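Long-range contacts in ribose 5-phosphate isomerase, putative (Trypanosoma brucei brucei, PDB 6FXS), which probably catalyses the isomerisation of ribose 5-phosphate to ribulose 5-phosphate: residues R23-A29 against A82-V88; A29-P35 against P58-V64; G104-C110 against N123-C129; F111-V117 against E142-F147. One frame throughout, in Å; residues are numbered along the deposited sequence.

Contact 1: residues R23-A29 against A82-V88; sequences RKVAIGA and ADVGILV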
# COMPACT_ATOMS: atom_id res chain seq x y z
N ARG B 23 0.57 -9.59 -28.55
CA ARG B 23 1.35 -8.58 -27.88
C ARG B 23 2.49 -9.32 -27.18
O ARG B 23 2.23 -10.17 -26.32
CB ARG B 23 0.48 -7.78 -26.92
CG ARG B 23 -0.93 -7.43 -27.42
CD ARG B 23 -1.10 -6.23 -28.37
NE ARG B 23 -0.24 -5.06 -28.14
CZ ARG B 23 -0.07 -4.39 -26.99
NH1 ARG B 23 -0.67 -4.76 -25.84
NH2 ARG B 23 0.75 -3.32 -26.96
N LYS B 24 3.74 -9.00 -27.55
CA LYS B 24 4.89 -9.59 -26.89
C LYS B 24 5.24 -8.78 -25.62
O LYS B 24 5.40 -7.58 -25.69
CB LYS B 24 6.16 -9.52 -27.74
CG LYS B 24 6.12 -10.29 -29.03
CD LYS B 24 7.54 -10.69 -29.42
CE LYS B 24 7.71 -10.65 -30.92
NZ LYS B 24 8.72 -11.67 -31.38
N VAL B 25 5.46 -9.50 -24.54
CA VAL B 25 5.67 -8.92 -23.21
C VAL B 25 7.01 -9.37 -22.77
O VAL B 25 7.17 -10.53 -22.43
CB VAL B 25 4.56 -9.38 -22.25
CG1 VAL B 25 4.79 -8.79 -20.88
CG2 VAL B 25 3.17 -9.08 -22.78
N ALA B 26 8.02 -8.52 -22.89
CA ALA B 26 9.34 -8.87 -22.45
C ALA B 26 9.36 -8.74 -20.91
O ALA B 26 8.85 -7.73 -20.36
CB ALA B 26 10.38 -7.95 -23.08
N ILE B 27 9.92 -9.75 -20.24
CA ILE B 27 9.97 -9.84 -18.80
C ILE B 27 11.43 -9.99 -18.36
O ILE B 27 12.22 -10.82 -18.91
CB ILE B 27 9.17 -11.02 -18.25
CG1 ILE B 27 7.77 -11.01 -18.77
CG2 ILE B 27 9.16 -11.03 -16.74
CD1 ILE B 27 7.07 -12.34 -18.63
N GLY B 28 11.84 -9.14 -17.42
CA GLY B 28 13.17 -9.16 -16.85
C GLY B 28 13.12 -9.09 -15.34
O GLY B 28 12.15 -8.51 -14.76
N ALA B 29 14.14 -9.66 -14.71
CA ALA B 29 14.28 -9.58 -13.28
C ALA B 29 15.71 -9.32 -12.86
O ALA B 29 16.60 -9.13 -13.69
CB ALA B 29 13.72 -10.82 -12.61
N ALA B 82 9.46 -5.66 -28.69
CA ALA B 82 8.41 -6.16 -27.81
C ALA B 82 7.42 -5.06 -27.64
O ALA B 82 7.78 -3.90 -27.80
CB ALA B 82 9.02 -6.60 -26.47
N ASP B 83 6.17 -5.40 -27.36
CA ASP B 83 5.12 -4.37 -27.15
C ASP B 83 5.07 -3.78 -25.72
O ASP B 83 4.74 -2.65 -25.58
CB ASP B 83 3.77 -4.91 -27.50
CG ASP B 83 3.74 -5.45 -28.95
OD1 ASP B 83 3.90 -4.64 -29.85
OD2 ASP B 83 3.67 -6.66 -29.18
N VAL B 84 5.33 -4.59 -24.72
CA VAL B 84 5.20 -4.19 -23.29
C VAL B 84 6.34 -4.85 -22.56
O VAL B 84 6.76 -5.97 -22.96
CB VAL B 84 3.92 -4.77 -22.62
CG1 VAL B 84 3.70 -4.12 -21.23
CG2 VAL B 84 2.68 -4.54 -23.44
N GLY B 85 6.84 -4.17 -21.50
CA GLY B 85 7.77 -4.74 -20.55
C GLY B 85 7.33 -4.95 -19.14
O GLY B 85 6.42 -4.19 -18.61
N ILE B 86 7.89 -5.95 -18.46
CA ILE B 86 7.63 -6.16 -17.02
C ILE B 86 9.00 -6.34 -16.39
O ILE B 86 9.82 -7.16 -16.88
CB ILE B 86 6.72 -7.39 -16.76
CG1 ILE B 86 5.33 -7.17 -17.36
CG2 ILE B 86 6.61 -7.67 -15.28
CD1 ILE B 86 4.46 -8.39 -17.47
N LEU B 87 9.29 -5.56 -15.35
CA LEU B 87 10.55 -5.65 -14.61
C LEU B 87 10.25 -5.88 -13.13
O LEU B 87 9.41 -5.16 -12.53
CB LEU B 87 11.41 -4.43 -14.83
CG LEU B 87 11.82 -4.18 -16.29
CD1 LEU B 87 12.48 -2.84 -16.37
CD2 LEU B 87 12.85 -5.28 -16.67
N VAL B 88 10.92 -6.90 -12.57
CA VAL B 88 10.79 -7.29 -11.19
C VAL B 88 12.13 -7.26 -10.45
O VAL B 88 13.05 -8.03 -10.79
CB VAL B 88 10.23 -8.70 -11.04
CG1 VAL B 88 9.95 -8.96 -9.56
CG2 VAL B 88 8.94 -8.87 -11.79
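Val-25 and Ile-86 illustrate how parallel strands joined through their backbones are then fitted together by side-chain rotamers. With chi1 at 179°, the CG1 branch of Val-25 lies beside its own carbonyl carbon and reaches Ile-86 CD1 at 3.4 Å, tighter than usual van der Waals contact. The two chains cross obliquely on the face that also carries Ile-27 and Val-84, and this face packs against helices 37-46 and 137-149. On the reverse face Ala-26 and Gly-28 leave room: Ala-26 CB meets Ala-82 CB at 3.9 Å, and Leu-87 CD2 settles 3.9 Å from the CA of Gly-28, which has no side chain. Helix 66-78 covers Ala-26 and Leu-87 there.

The start of the pair is polar. Lys-24 N gives its hydrogen to the anti lone pair of Asp-83 OD2 at 2.9 Å, while Lys-24 O accepts from both Asp-83 N and Val-84 N. Arg-23 bends at chi2 and chi3, so that Asp-83 CB lies over one guanidinium face, 3.5 Å from Arg-23 NH2. Since no N-H is aimed at the carboxylate, the two charges probably attract only at a distance. Backbone bonds then alternate from Ala-26 N to Val-88 N, the parallel ladder of adjoining inner strands in a Rossmann-like alpha/beta/alpha sandwich.

Contact 2: residues A29-P35 against P58-V64; sequences ADHIGFP and PHSLERV. With SO4 (sulfate ion), chain E.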
# COMPACT_ATOMS: atom_id res chain seq x y z
N ALA B 29 14.14 -9.66 -14.71
CA ALA B 29 14.28 -9.58 -13.28
C ALA B 29 15.71 -9.32 -12.86
O ALA B 29 16.60 -9.13 -13.69
CB ALA B 29 13.72 -10.82 -12.61
N ASP B 30 15.93 -9.27 -11.54
CA ASP B 30 17.27 -9.55 -11.03
C ASP B 30 17.20 -10.81 -10.20
O ASP B 30 16.22 -11.55 -10.23
CB ASP B 30 17.89 -8.32 -10.36
CG ASP B 30 17.22 -7.95 -9.00
OD1 ASP B 30 16.25 -8.57 -8.56
OD2 ASP B 30 17.77 -7.02 -8.38
N HIS B 31 18.24 -11.07 -9.43
CA HIS B 31 18.22 -12.24 -8.55
C HIS B 31 17.18 -12.26 -7.46
O HIS B 31 16.78 -13.33 -6.99
CB HIS B 31 19.61 -12.48 -7.95
CG HIS B 31 20.14 -11.32 -7.19
ND1 HIS B 31 20.70 -10.20 -7.79
CD2 HIS B 31 20.29 -11.15 -5.86
CE1 HIS B 31 21.13 -9.39 -6.86
NE2 HIS B 31 20.85 -9.91 -5.69
N ILE B 32 16.79 -11.06 -7.04
CA ILE B 32 15.75 -10.89 -6.03
C ILE B 32 14.38 -11.23 -6.63
O ILE B 32 13.54 -11.86 -5.97
CB ILE B 32 15.84 -9.45 -5.38
CG1 ILE B 32 17.23 -9.21 -4.74
CG2 ILE B 32 14.74 -9.22 -4.35
CD1 ILE B 32 17.64 -10.26 -3.70
N GLY B 33 14.09 -10.75 -7.84
CA GLY B 33 12.87 -11.12 -8.55
C GLY B 33 12.87 -12.53 -9.16
O GLY B 33 11.81 -13.18 -9.24
N PHE B 34 14.05 -13.03 -9.52
CA PHE B 34 14.15 -14.43 -10.05
C PHE B 34 13.23 -15.45 -9.38
O PHE B 34 12.52 -16.17 -10.07
CB PHE B 34 15.61 -14.97 -10.08
CG PHE B 34 15.71 -16.38 -10.54
CD1 PHE B 34 15.59 -16.69 -11.90
CD2 PHE B 34 15.92 -17.42 -9.63
CE1 PHE B 34 15.65 -18.03 -12.36
CE2 PHE B 34 16.03 -18.75 -10.09
CZ PHE B 34 15.86 -19.05 -11.44
N PRO B 35 13.23 -15.57 -8.05
CA PRO B 35 12.40 -16.70 -7.53
C PRO B 35 10.93 -16.64 -7.87
O PRO B 35 10.29 -17.65 -7.75
CB PRO B 35 12.57 -16.61 -6.01
CG PRO B 35 13.88 -15.93 -5.86
CD PRO B 35 14.00 -14.94 -6.98
N PRO B 58 17.25 -13.01 -15.28
CA PRO B 58 18.22 -14.11 -15.29
C PRO B 58 17.61 -15.50 -15.13
O PRO B 58 16.43 -15.71 -14.76
CB PRO B 58 19.16 -13.76 -14.11
CG PRO B 58 18.24 -13.04 -13.12
CD PRO B 58 17.11 -12.44 -13.91
N HIS B 59 18.43 -16.51 -15.47
CA HIS B 59 17.90 -17.85 -15.48
C HIS B 59 18.38 -18.67 -14.30
O HIS B 59 18.09 -19.88 -14.25
CB HIS B 59 18.24 -18.47 -16.81
CG HIS B 59 17.76 -17.67 -17.97
ND1 HIS B 59 16.42 -17.57 -18.30
CD2 HIS B 59 18.43 -16.94 -18.89
CE1 HIS B 59 16.30 -16.83 -19.38
NE2 HIS B 59 17.49 -16.43 -19.75
N SER B 60 19.09 -18.02 -13.37
CA SER B 60 19.52 -18.68 -12.12
C SER B 60 19.46 -17.69 -10.92
O SER B 60 19.14 -16.49 -11.11
CB SER B 60 20.93 -19.26 -12.27
OG SER B 60 21.90 -18.30 -11.99
N LEU B 61 19.74 -18.23 -9.72
CA LEU B 61 19.87 -17.46 -8.47
C LEU B 61 21.14 -16.63 -8.34
O LEU B 61 21.24 -15.88 -7.39
CB LEU B 61 19.75 -18.35 -7.23
CG LEU B 61 18.34 -18.56 -6.68
CD1 LEU B 61 18.43 -19.55 -5.53
CD2 LEU B 61 17.70 -17.23 -6.22
N GLU B 62 22.08 -16.72 -9.27
CA GLU B 62 23.28 -15.87 -9.25
C GLU B 62 22.98 -14.34 -9.13
O GLU B 62 22.12 -13.83 -9.81
CB GLU B 62 24.14 -16.05 -10.52
CG GLU B 62 25.31 -17.04 -10.39
CD GLU B 62 26.36 -16.65 -9.32
OE1 GLU B 62 26.53 -15.45 -8.97
OE2 GLU B 62 27.03 -17.58 -8.82
N ARG B 63 23.80 -13.63 -8.35
CA ARG B 63 23.63 -12.20 -8.13
C ARG B 63 23.95 -11.46 -9.40
O ARG B 63 24.95 -11.71 -10.02
CB ARG B 63 24.52 -11.70 -6.98
CG ARG B 63 24.13 -12.37 -5.64
CD ARG B 63 24.99 -11.98 -4.43
NE ARG B 63 25.23 -10.54 -4.41
CZ ARG B 63 26.41 -9.93 -4.57
NH1 ARG B 63 27.53 -10.63 -4.69
NH2 ARG B 63 26.46 -8.60 -4.56
N VAL B 64 23.06 -10.59 -9.83
CA VAL B 64 23.24 -9.87 -11.07
C VAL B 64 22.84 -8.42 -10.78
O VAL B 64 22.41 -8.09 -9.66
CB VAL B 64 22.41 -10.47 -12.23
CG1 VAL B 64 22.86 -11.94 -12.60
CG2 VAL B 64 20.92 -10.41 -11.87
S SO4 E . 22.44 -7.86 -3.35
O1 SO4 E . 23.18 -8.11 -2.08
O2 SO4 E . 21.10 -8.52 -3.36
O3 SO4 E . 22.27 -6.43 -3.54
O4 SO4 E . 23.32 -8.35 -4.48
O HOH W 1 20.57 -6.26 -8.96
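His-31 and Arg-63 bring two irregular loops together, their CA atoms 5.4 Å apart, one loop folded into a turn at residues 31-33 and the other entered through a cis peptide bond before Pro-58. Within the first loop, Asp-30 OD1 accepts from Gly-33 N and, weakly, from Ile-32 N, an Asx motif; its other oxygen, OD2, is linked to Val-64 O by a water that donates to both. In the second, Ser-60 OG accepts from Glu-62 N in an ST turn.

His-31 places its CG between the backbone N and carbonyl carbon (chi1 57°), and the ring is carried across to the second loop. Arg-63 CA lies over one face, 3.8 Å from the ring centroid, a CH-pi contact. The two side chains run side by side in the same direction, with ring and guanidinium planes nearly perpendicular, and both end on a sulfate. His-31 NE2 donates to sulfate O2 at 2.7 Å in an almost straight bond (170°), whereas Arg-63 NE, at 2.9 Å, and NH2 converge on sulfate O4.

Phe-34 makes the second half, its ring set among backbone carbonyls and one leucine. Pro-58 O approaches the ring edge, 3.1 Å from Phe-34 CD1, Ser-60 O sits over one face, and Leu-61 CD2 touches Phe-34 CD2 at 3.9 Å.

Residues of a neighbouring subunit also bind the sulfate. The ion probably came from the crystallisation liquor, yet such a cluster of donors is consistent with a subunit-boundary pocket able to hold the phosphate of a sugar phosphate.

Contact 3: residues G104-C110 against N123-C129; sequences GIRAALC and NDANVVC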
# COMPACT_ATOMS: atom_id res chain seq x y z
N GLY B 104 11.88 6.79 -25.35
CA GLY B 104 10.65 6.10 -25.83
C GLY B 104 10.03 5.31 -24.66
O GLY B 104 8.97 4.75 -24.81
N ILE B 105 10.74 5.13 -23.54
CA ILE B 105 10.20 4.32 -22.47
C ILE B 105 9.46 5.21 -21.39
O ILE B 105 9.91 6.27 -21.04
CB ILE B 105 11.26 3.46 -21.79
CG1 ILE B 105 11.80 2.41 -22.78
CG2 ILE B 105 10.75 2.77 -20.52
CD1 ILE B 105 10.77 1.63 -23.55
N ARG B 106 8.38 4.68 -20.92
CA ARG B 106 7.51 5.21 -19.87
C ARG B 106 7.27 4.06 -18.94
O ARG B 106 6.32 3.32 -19.08
CB ARG B 106 6.22 5.75 -20.48
CG ARG B 106 6.44 6.98 -21.37
CD ARG B 106 5.15 7.51 -21.97
NE ARG B 106 4.43 6.48 -22.72
CZ ARG B 106 4.67 6.11 -23.98
NH1 ARG B 106 5.65 6.64 -24.72
NH2 ARG B 106 3.97 5.12 -24.48
N ALA B 107 8.14 3.94 -17.94
CA ALA B 107 8.14 2.83 -17.04
C ALA B 107 7.50 3.28 -15.72
O ALA B 107 8.00 4.23 -15.06
CB ALA B 107 9.59 2.31 -16.81
N ALA B 108 6.46 2.54 -15.34
CA ALA B 108 5.66 2.82 -14.19
C ALA B 108 5.86 1.79 -13.07
O ALA B 108 5.54 0.63 -13.22
CB ALA B 108 4.20 2.84 -14.56
N LEU B 109 6.29 2.28 -11.92
CA LEU B 109 6.26 1.49 -10.65
C LEU B 109 4.84 1.43 -10.16
O LEU B 109 4.27 2.47 -9.85
CB LEU B 109 7.19 2.13 -9.59
CG LEU B 109 7.49 1.05 -8.50
CD1 LEU B 109 8.72 1.52 -7.82
CD2 LEU B 109 6.33 0.97 -7.47
N CYS B 110 4.25 0.23 -10.11
CA CYS B 110 2.87 0.04 -9.67
C CYS B 110 2.83 -0.89 -8.49
O CYS B 110 3.59 -1.87 -8.42
CB CYS B 110 1.99 -0.54 -10.81
SG CYS B 110 1.92 0.56 -12.25
N ASN B 123 -0.50 7.71 -18.37
CA ASN B 123 0.94 7.78 -18.77
C ASN B 123 1.25 6.90 -20.01
O ASN B 123 2.41 6.90 -20.48
CB ASN B 123 1.85 7.42 -17.58
CG ASN B 123 1.49 8.24 -16.32
OD1 ASN B 123 0.90 7.71 -15.37
ND2 ASN B 123 1.78 9.51 -16.35
N ASP B 124 0.23 6.16 -20.50
CA ASP B 124 0.41 5.14 -21.56
C ASP B 124 1.70 4.35 -21.31
O ASP B 124 2.55 4.23 -22.18
CB ASP B 124 0.49 5.81 -22.90
CG ASP B 124 0.32 4.83 -24.10
OD1 ASP B 124 -0.17 3.71 -23.98
OD2 ASP B 124 0.65 5.28 -25.18
N ALA B 125 1.87 3.93 -20.09
CA ALA B 125 3.10 3.30 -19.67
C ALA B 125 3.29 1.99 -20.54
O ALA B 125 2.33 1.22 -20.74
CB ALA B 125 3.07 2.98 -18.19
N ASN B 126 4.52 1.80 -20.98
CA ASN B 126 4.91 0.62 -21.77
C ASN B 126 5.80 -0.42 -21.01
O ASN B 126 6.10 -1.48 -21.56
CB ASN B 126 5.48 1.05 -23.17
CG ASN B 126 6.58 2.05 -23.11
OD1 ASN B 126 7.23 2.26 -22.04
ND2 ASN B 126 6.87 2.66 -24.26
N VAL B 127 6.25 -0.11 -19.78
CA VAL B 127 6.94 -0.99 -18.91
C VAL B 127 6.33 -0.81 -17.47
O VAL B 127 6.12 0.32 -17.04
CB VAL B 127 8.46 -0.69 -18.86
CG1 VAL B 127 9.19 -1.60 -17.89
CG2 VAL B 127 9.06 -0.78 -20.26
N VAL B 128 5.93 -1.91 -16.84
CA VAL B 128 5.49 -1.92 -15.44
C VAL B 128 6.63 -2.46 -14.55
O VAL B 128 7.25 -3.49 -14.88
CB VAL B 128 4.19 -2.69 -15.24
CG1 VAL B 128 4.33 -4.16 -15.63
CG2 VAL B 128 3.70 -2.55 -13.80
N CYS B 129 6.92 -1.77 -13.44
CA CYS B 129 8.00 -2.21 -12.57
C CYS B 129 7.39 -2.59 -11.24
O CYS B 129 6.42 -1.90 -10.73
CB CYS B 129 9.01 -1.09 -12.39
SG CYS B 129 9.74 -0.48 -13.92
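Asn-126 fills the bend of the chain at residues 104-106 in a beta-alpha-beta unit, where strand 107-109 pairs in parallel with strand 127-131 after the intervening helix 113-121. Its amide grips both sides of Ile-105: Asn-126 ND2 donates to Gly-104 O at 3.0 Å, while Asn-126 OD1 accepts from Arg-106 N in a nearly straight bond.

Further along, small residues make shallow hollows on both faces. Ala-107 CB nestles against Val-127 CB at 3.8 Å, with Cys-129 SG beside it and helix 93-100 above. On the other face Ala-108 CB meets Ala-125 CB, also at 3.8 Å, and Val-128 CG2 is the bump that fits against Cys-110 SG; helices 113-121 and 137-149 close over this side.

Arg-106 is the large projection, bent at chi3 to lie along the turn at Asn-123 and Asp-124, with Asn-126 ND2 over one face of its guanidinium. Asp-124 OD2 adds a salt bridge to Arg-106 NH2 at 3.4 Å, while its other oxygen, OD1, pairs with Arg-120. The firmer hold is on the backbone: Arg-106 NH2 meets Asp-124 O in the carbonyl plane at 2.8 Å, while Arg-106 NE reaches the same oxygen from above that plane at 3.0 Å.

Contact 4: residues F111-V117 against E142-F147; sequences FDHYTAV and EIIMTF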
# COMPACT_ATOMS: atom_id res chain seq x y z
N PHE B 111 1.90 -0.61 -7.57
CA PHE B 111 1.74 -1.35 -6.36
C PHE B 111 0.35 -1.69 -5.99
O PHE B 111 0.12 -2.29 -4.97
CB PHE B 111 2.48 -0.59 -5.22
CG PHE B 111 1.91 0.76 -4.91
CD1 PHE B 111 0.77 0.86 -4.08
CD2 PHE B 111 2.42 1.91 -5.53
CE1 PHE B 111 0.24 2.14 -3.78
CE2 PHE B 111 1.88 3.17 -5.22
CZ PHE B 111 0.81 3.28 -4.35
N ASP B 112 -0.60 -1.41 -6.86
CA ASP B 112 -1.99 -1.73 -6.60
C ASP B 112 -2.80 -1.59 -7.89
O ASP B 112 -2.25 -1.21 -8.93
CB ASP B 112 -2.59 -0.89 -5.41
CG ASP B 112 -2.96 0.55 -5.81
OD1 ASP B 112 -2.33 1.10 -6.76
OD2 ASP B 112 -3.87 1.17 -5.12
N HIS B 113 -4.09 -1.87 -7.82
CA HIS B 113 -4.97 -1.74 -8.99
C HIS B 113 -5.00 -0.34 -9.57
O HIS B 113 -4.84 -0.14 -10.77
CB HIS B 113 -6.34 -2.26 -8.64
CG HIS B 113 -7.33 -2.27 -9.76
ND1 HIS B 113 -8.27 -1.28 -9.92
CD2 HIS B 113 -7.54 -3.16 -10.77
CE1 HIS B 113 -9.06 -1.59 -10.95
NE2 HIS B 113 -8.61 -2.72 -11.50
N TYR B 114 -5.12 0.66 -8.68
CA TYR B 114 -5.28 2.03 -9.06
C TYR B 114 -4.09 2.47 -9.83
O TYR B 114 -4.26 3.06 -10.92
CB TYR B 114 -5.58 2.96 -7.86
CG TYR B 114 -5.72 4.39 -8.29
CD1 TYR B 114 -6.95 4.93 -8.73
CD2 TYR B 114 -4.61 5.25 -8.20
CE1 TYR B 114 -7.03 6.31 -9.15
CE2 TYR B 114 -4.70 6.55 -8.57
CZ TYR B 114 -5.91 7.08 -9.03
OH TYR B 114 -5.87 8.42 -9.37
N THR B 115 -2.88 2.22 -9.30
CA THR B 115 -1.72 2.72 -9.97
C THR B 115 -1.52 2.00 -11.32
O THR B 115 -1.11 2.61 -12.33
CB THR B 115 -0.44 2.60 -9.11
OG1 THR B 115 -0.32 1.28 -8.55
CG2 THR B 115 -0.49 3.66 -8.04
N ALA B 116 -1.87 0.72 -11.36
CA ALA B 116 -1.80 0.01 -12.61
C ALA B 116 -2.72 0.56 -13.69
O ALA B 116 -2.31 0.70 -14.82
CB ALA B 116 -2.11 -1.48 -12.39
N VAL B 117 -3.96 0.91 -13.33
CA VAL B 117 -4.92 1.60 -14.21
C VAL B 117 -4.36 2.93 -14.70
O VAL B 117 -4.35 3.21 -15.92
CB VAL B 117 -6.30 1.78 -13.53
CG1 VAL B 117 -7.24 2.59 -14.37
CG2 VAL B 117 -6.99 0.44 -13.31
N GLU B 142 -2.74 -9.13 -9.96
CA GLU B 142 -3.75 -8.09 -10.32
C GLU B 142 -3.15 -6.98 -11.14
O GLU B 142 -3.74 -6.52 -12.14
CB GLU B 142 -4.43 -7.52 -9.04
CG GLU B 142 -5.53 -6.51 -9.25
CD GLU B 142 -5.93 -5.90 -7.92
OE1 GLU B 142 -5.12 -5.43 -7.09
OE2 GLU B 142 -7.04 -5.97 -7.66
N ILE B 143 -2.00 -6.50 -10.70
CA ILE B 143 -1.35 -5.38 -11.36
C ILE B 143 -1.01 -5.77 -12.83
O ILE B 143 -1.25 -5.00 -13.75
CB ILE B 143 -0.02 -4.95 -10.63
CG1 ILE B 143 -0.30 -4.25 -9.25
CG2 ILE B 143 0.85 -4.06 -11.53
CD1 ILE B 143 0.89 -4.32 -8.27
N ILE B 144 -0.39 -6.94 -13.03
CA ILE B 144 0.03 -7.38 -14.36
C ILE B 144 -1.17 -7.52 -15.31
O ILE B 144 -1.19 -6.95 -16.43
CB ILE B 144 0.89 -8.67 -14.25
CG1 ILE B 144 2.28 -8.30 -13.77
CG2 ILE B 144 0.95 -9.40 -15.59
CD1 ILE B 144 3.02 -9.44 -13.12
N MET B 145 -2.20 -8.14 -14.81
CA MET B 145 -3.41 -8.32 -15.64
C MET B 145 -4.01 -6.98 -16.00
O MET B 145 -4.46 -6.77 -17.16
CB MET B 145 -4.43 -9.25 -14.97
CG MET B 145 -3.86 -10.68 -14.84
SD MET B 145 -4.95 -11.87 -14.03
CE MET B 145 -6.31 -11.98 -15.21
N THR B 146 -4.05 -6.08 -15.00
CA THR B 146 -4.67 -4.77 -15.19
C THR B 146 -3.79 -3.97 -16.17
O THR B 146 -4.27 -3.31 -17.08
CB THR B 146 -4.81 -4.03 -13.81
OG1 THR B 146 -5.61 -4.84 -12.98
CG2 THR B 146 -5.47 -2.69 -13.95
N PHE B 147 -2.48 -4.00 -15.94
CA PHE B 147 -1.59 -3.23 -16.78
C PHE B 147 -1.74 -3.65 -18.27
O PHE B 147 -1.70 -2.85 -19.19
CB PHE B 147 -0.15 -3.41 -16.29
CG PHE B 147 0.82 -2.45 -16.87
CD1 PHE B 147 0.96 -1.17 -16.32
CD2 PHE B 147 1.56 -2.77 -17.97
CE1 PHE B 147 1.90 -0.31 -16.78
CE2 PHE B 147 2.50 -1.87 -18.50
CZ PHE B 147 2.67 -0.64 -17.92
O HOH W 2 -5.23 -3.50 -5.50
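His-113 and Thr-146 meet through complementary rotamers: the imidazole is swung anti to its backbone N (chi1 -177°), while Thr-146 at chi1 -59° turns its hydroxyl beside its own N and leaves CG2 for the neighbouring helix. The side chains cross at about a right angle, with His-113 CD2 3.4 Å from Thr-146 OG1. That hydroxyl donates to Glu-142 O at 2.7 Å, and Thr-146 N reaches the same oxygen from the opposite face of its plane, so the threonine's polar end is satisfied within its helix and its methyl does the packing. Thr-146 CG2 touches Val-117 CG2 at 3.5 Å and also flanks Ala-116 CB.

Ala-116 is the small residue that lets the helices draw close; its CB lies 4.0 Å from Ile-143 CG2. The other branch of Ile-143 runs to the helix start, where CD1 presses against Phe-111 C at 3.5 Å. This start is well fixed: Asp-112, the N-cap, takes both Thr-115 N and Thr-115 OG1 on its OD1, and Phe-111 N donates to Thr-115 OG1.

Polar links gather around His-113. A water lies between His-113 N and Glu-142 OE1, close to the latter, and His-113 ND1 is bonded to an acidic side chain of a neighbouring subunit.

Phe-147 and Ile-143 face inward onto strand 127-131. Two helix segments inclined by 25°, running in the same general direction and layered on one face of a parallel sheet, are what an alpha/beta/alpha sandwich of the Rossmann-like kind provides.

Overall arrangement
Contacts 1 and 3 are the buried core, each a parallel strand pair of one five-stranded sheet; strands 84-89 and 127-131 adjoin, so the two form a continuous ladder through Gly-85 and Val-128. Contact 4 lies a layer out, where helices cover that sheet: Phe-147 touches both Val-84 of contact 1 and Val-128 of contact 3. Contact 2 is more peripheral, its centre about 17 Å from that of the chain, and it continues contact 1 directly through Ala-29. Chemistry follows place: backbone bonds and apolar side chains in the sheet, with polar side chains gripping backbone where the strands begin, methyl packing with a capped helix start in contact 4, and anion-binding side chains at the loops.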